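Local coordinates for conserved exported protein (Bacteroides fragilis, PDB 3CLW), which is of unknown function but probably hydrolyses O-glycosyl bonds, as a member of glycoside hydrolase family 30, at residues L65-A74 with M122-P133. Sequence-based numbering, arbitrary orientation.
Sequences LTNWRVNIGA and MNNFLFFTNSAP
The ring of F128 lies between two residues of the neighbouring strand. R69 NH2 lies over one face, an off-centre cation-pi contact with R69 CZ 4.9 Å from the ring centroid. N71 covers the opposite face, a CH-pi contact with its CA 3.9 Å from the same centroid and its ND2 above the same face. The N71 amide plane is 17° from that of the ring. F128 reaches this slot because its CG sits between the backbone N and the carbonyl carbon (chi1 76°), which swings the ring across toward 68-71. The guanidinium of R69 has L126 CD2 over one face; its NH2 forms a salt bridge with E231 and its NH1 a hydrogen bond with Q355, so both terminal nitrogens have polar partners beyond the two strands. On the other side of the sheet, I72 CD1 rests on one face of the F127 ring, 3.7 Å from its centroid, while W68 CD1 meets the edge of the F125 ring and M122 CE lies over a face of it.

Backbone bonds bind the two strands in parallel register, W68 beside F125 through N71 beside F128, among them V70 N to L126 O at 2.7 Å. F128 O is gripped twice, by I72 N at 2.8 Å and by N71 ND2 at 3.2 Å, the latter approaching from above the carbonyl plane. At the other end, N124 ND2 donates to a lone pair of T66 O (2.9 Å). Two waters join N71 to N130, one also donating to I72 O.

The connecting helix 108-119 packs against W68, F125 and F127, whereas R69, N71 and F128 face inward, consistent with R69 reaching strands 226-232 and 353-356. The closed ring of parallel strands, 6-25 through 353-356, in a TIM-barrel clan member, makes 68-71 and 125-128 neighbours in a (beta/alpha)8 barrel.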
loop_
_atom_site.group_PDB
_atom_site.type_symbol
_atom_site.label_atom_id
_atom_site.label_comp_id
_atom_site.label_asym_id
_atom_site.label_seq_id
_atom_site.Cartn_x
_atom_site.Cartn_y
_atom_site.Cartn_z
ATOM N N LEU A 65 -10.038 3.853 -3.284
ATOM C CA LEU A 65 -8.902 4.049 -2.412
ATOM C C LEU A 65 -8.976 5.363 -1.650
ATOM O O LEU A 65 -9.542 6.361 -2.125
ATOM C CB LEU A 65 -7.603 3.997 -3.202
ATOM C CG LEU A 65 -7.302 2.682 -3.913
ATOM C CD1 LEU A 65 -6.158 2.937 -4.806
ATOM C CD2 LEU A 65 -7.011 1.532 -2.916
ATOM N N THR A 66 -8.369 5.355 -0.461
ATOM C CA THR A 66 -8.519 6.459 0.448
ATOM C C THR A 66 -7.197 7.083 0.866
ATOM O O THR A 66 -7.172 7.941 1.751
ATOM C CB THR A 66 -9.365 6.035 1.687
ATOM O OG1 THR A 66 -8.940 4.752 2.124
ATOM C CG2 THR A 66 -10.842 5.961 1.321
ATOM N N ASN A 67 -6.108 6.630 0.256
ATOM C CA ASN A 67 -4.818 7.317 0.258
ATOM C C ASN A 67 -4.253 7.100 -1.146
ATOM O O ASN A 67 -4.718 6.188 -1.865
ATOM C CB ASN A 67 -3.876 6.748 1.331
ATOM C CG ASN A 67 -2.469 7.387 1.304
ATOM O OD1 ASN A 67 -2.280 8.556 1.654
ATOM N ND2 ASN A 67 -1.487 6.612 0.909
ATOM N N TRP A 68 -3.303 7.939 -1.557
ATOM C CA TRP A 68 -2.609 7.775 -2.862
ATOM C C TRP A 68 -1.135 8.074 -2.645
ATOM O O TRP A 68 -0.800 9.108 -2.051
ATOM C CB TRP A 68 -3.188 8.720 -3.922
ATOM C CG TRP A 68 -2.609 8.618 -5.355
ATOM C CD1 TRP A 68 -2.019 9.631 -6.085
ATOM C CD2 TRP A 68 -2.639 7.475 -6.214
ATOM N NE1 TRP A 68 -1.684 9.190 -7.340
ATOM C CE2 TRP A 68 -2.056 7.866 -7.453
ATOM C CE3 TRP A 68 -3.092 6.150 -6.059
ATOM C CZ2 TRP A 68 -1.887 6.961 -8.526
ATOM C CZ3 TRP A 68 -2.936 5.248 -7.134
ATOM C CH2 TRP A 68 -2.334 5.666 -8.353
ATOM N N ARG A 69 -0.264 7.155 -3.066
ATOM C CA ARG A 69 1.163 7.357 -2.839
ATOM C C ARG A 69 1.828 7.978 -4.087
ATOM O O ARG A 69 1.811 7.383 -5.172
ATOM C CB ARG A 69 1.862 6.061 -2.430
ATOM C CG ARG A 69 1.360 5.420 -1.120
ATOM C CD ARG A 69 1.980 4.027 -0.880
ATOM N NE ARG A 69 3.447 4.068 -0.904
ATOM C CZ ARG A 69 4.232 4.169 0.176
ATOM N NH1 ARG A 69 3.727 4.209 1.417
ATOM N NH2 ARG A 69 5.543 4.211 0.005
ATOM N N VAL A 70 2.397 9.171 -3.912
ATOM C CA VAL A 70 3.047 9.917 -4.982
ATOM C C VAL A 70 4.593 9.816 -4.899
ATOM O O VAL A 70 5.202 10.164 -3.876
ATOM C CB VAL A 70 2.563 11.395 -4.964
ATOM C CG1 VAL A 70 3.310 12.260 -6.010
ATOM C CG2 VAL A 70 1.072 11.432 -5.186
ATOM N N ASN A 71 5.202 9.327 -5.974
ATOM C CA ASN A 71 6.653 9.227 -6.088
ATOM C C ASN A 71 7.262 10.576 -6.464
ATOM O O ASN A 71 7.221 11.000 -7.628
ATOM C CB ASN A 71 7.046 8.168 -7.150
ATOM C CG ASN A 71 8.564 7.892 -7.191
ATOM O OD1 ASN A 71 9.094 7.495 -8.215
ATOM N ND2 ASN A 71 9.251 8.119 -6.095
ATOM N N ILE A 72 7.832 11.240 -5.463
ATOM C CA ILE A 72 8.570 12.459 -5.678
ATOM C C ILE A 72 9.887 12.061 -6.342
ATOM O O ILE A 72 10.678 11.277 -5.792
ATOM C CB ILE A 72 8.779 13.221 -4.350
ATOM C CG1 ILE A 72 7.412 13.618 -3.741
ATOM C CG2 ILE A 72 9.659 14.428 -4.555
ATOM C CD1 ILE A 72 6.518 14.489 -4.640
ATOM N N GLY A 73 10.088 12.570 -7.554
ATOM C CA GLY A 73 11.249 12.223 -8.355
ATOM C C GLY A 73 12.595 12.747 -7.863
ATOM O O GLY A 73 12.682 13.765 -7.182
ATOM N N ALA A 74 13.646 12.066 -8.285
ATOM C CA ALA A 74 15.002 12.286 -7.805
ATOM C C ALA A 74 15.836 12.741 -8.991
ATOM O O ALA A 74 17.033 13.001 -8.854
ATOM C CB ALA A 74 15.557 10.986 -7.198
ATOM N N MET A 122 -11.154 12.238 -2.933
ATOM C CA MET A 122 -10.056 11.605 -2.221
ATOM C C MET A 122 -8.926 12.642 -2.156
ATOM O O MET A 122 -8.256 12.910 -3.167
ATOM C CB MET A 122 -9.609 10.327 -2.955
ATOM C CG MET A 122 -8.771 9.324 -2.143
ATOM S SD MET A 122 -7.271 9.854 -1.288
ATOM C CE MET A 122 -6.215 10.103 -2.666
ATOM N N ASN A 123 -8.734 13.237 -0.978
ATOM C CA ASN A 123 -7.691 14.241 -0.815
ATOM C C ASN A 123 -6.811 13.864 0.393
ATOM O O ASN A 123 -6.869 14.479 1.473
ATOM C CB ASN A 123 -8.308 15.653 -0.730
ATOM C CG ASN A 123 -7.281 16.761 -0.930
ATOM O OD1 ASN A 123 -6.078 16.496 -1.060
ATOM N ND2 ASN A 123 -7.749 18.019 -0.945
ATOM N N ASN A 124 -6.024 12.810 0.205
ATOM C CA ASN A 124 -5.173 12.277 1.233
ATOM C C ASN A 124 -3.977 11.674 0.552
ATOM O O ASN A 124 -4.073 10.601 -0.049
ATOM C CB ASN A 124 -5.923 11.255 2.123
ATOM C CG ASN A 124 -5.011 10.590 3.157
ATOM O OD1 ASN A 124 -4.024 11.176 3.607
ATOM N ND2 ASN A 124 -5.348 9.361 3.545
ATOM N N PHE A 125 -2.849 12.371 0.625
ATOM C CA PHE A 125 -1.672 11.967 -0.118
ATOM C C PHE A 125 -0.444 11.663 0.763
ATOM O O PHE A 125 -0.230 12.281 1.811
ATOM C CB PHE A 125 -1.323 13.025 -1.175
ATOM C CG PHE A 125 -2.419 13.280 -2.176
ATOM C CD1 PHE A 125 -3.367 14.300 -1.952
ATOM C CD2 PHE A 125 -2.505 12.521 -3.347
ATOM C CE1 PHE A 125 -4.379 14.559 -2.871
ATOM C CE2 PHE A 125 -3.548 12.768 -4.289
ATOM C CZ PHE A 125 -4.489 13.780 -4.039
ATOM N N LEU A 126 0.349 10.694 0.301
ATOM C CA LEU A 126 1.668 10.391 0.868
ATOM C C LEU A 126 2.670 10.636 -0.239
ATOM O O LEU A 126 2.459 10.176 -1.386
ATOM C CB LEU A 126 1.751 8.947 1.386
ATOM C CG LEU A 126 3.067 8.432 2.019
ATOM C CD1 LEU A 126 2.815 7.277 3.013
ATOM C CD2 LEU A 126 4.095 8.010 0.992
ATOM N N PHE A 127 3.726 11.386 0.083
ATOM C CA PHE A 127 4.869 11.632 -0.817
ATOM C C PHE A 127 6.027 10.720 -0.440
ATOM O O PHE A 127 6.447 10.699 0.734
ATOM C CB PHE A 127 5.333 13.081 -0.663
ATOM C CG PHE A 127 4.531 14.065 -1.457
ATOM C CD1 PHE A 127 4.999 15.355 -1.642
ATOM C CD2 PHE A 127 3.305 13.691 -2.049
ATOM C CE1 PHE A 127 4.256 16.257 -2.400
ATOM C CE2 PHE A 127 2.571 14.591 -2.832
ATOM C CZ PHE A 127 3.049 15.870 -3.010
ATOM N N PHE A 128 6.542 9.971 -1.407
ATOM C CA PHE A 128 7.643 9.042 -1.144
ATOM C C PHE A 128 8.765 9.206 -2.163
ATOM O O PHE A 128 8.504 9.557 -3.312
ATOM C CB PHE A 128 7.192 7.556 -1.011
ATOM C CG PHE A 128 6.873 6.868 -2.327
ATOM C CD1 PHE A 128 5.628 7.010 -2.930
ATOM C CD2 PHE A 128 7.826 6.074 -2.957
ATOM C CE1 PHE A 128 5.322 6.347 -4.159
ATOM C CE2 PHE A 128 7.547 5.455 -4.182
ATOM C CZ PHE A 128 6.278 5.585 -4.776
ATOM N N THR A 129 9.998 8.967 -1.705
ATOM C CA THR A 129 11.190 8.984 -2.527
ATOM C C THR A 129 11.914 7.637 -2.477
ATOM O O THR A 129 11.939 6.934 -1.427
ATOM C CB THR A 129 12.208 10.064 -2.092
ATOM O OG1 THR A 129 12.298 10.095 -0.648
ATOM C CG2 THR A 129 11.823 11.416 -2.615
ATOM N N ASN A 130 12.485 7.316 -3.644
ATOM C CA ASN A 130 13.338 6.191 -3.900
ATOM C C ASN A 130 14.811 6.587 -3.919
ATOM O O ASN A 130 15.698 5.740 -3.837
ATOM C CB ASN A 130 12.985 5.585 -5.244
ATOM C CG ASN A 130 11.767 4.746 -5.168
ATOM O OD1 ASN A 130 11.472 4.149 -4.115
ATOM N ND2 ASN A 130 11.021 4.694 -6.267
ATOM N N SER A 131 15.061 7.876 -4.025
ATOM C CA SER A 131 16.418 8.383 -3.925
ATOM C C SER A 131 16.306 9.858 -3.626
ATOM O O SER A 131 15.263 10.490 -3.913
ATOM C CB SER A 131 17.201 8.138 -5.245
ATOM O OG SER A 131 18.369 8.950 -5.364
ATOM N N ALA A 132 17.372 10.395 -3.036
ATOM C CA ALA A 132 17.562 11.828 -2.911
ATOM C C ALA A 132 17.919 12.322 -4.295
ATOM O O ALA A 132 18.355 11.535 -5.125
ATOM C CB ALA A 132 18.679 12.135 -1.885
ATOM N N PRO A 133 17.708 13.620 -4.564
ATOM C CA PRO A 133 18.035 14.174 -5.886
ATOM C C PRO A 133 19.449 13.792 -6.322
ATOM O O PRO A 133 20.345 13.760 -5.483
ATOM C CB PRO A 133 17.866 15.691 -5.695
ATOM C CG PRO A 133 16.834 15.796 -4.621
ATOM C CD PRO A 133 17.104 14.635 -3.676
HETATM O O HOH W 1 11.506 6.292 -8.346
HETATM O O HOH W 2 12.156 8.993 -6.052
HETATM O O HOH W 3 14.218 13.070 -4.495
#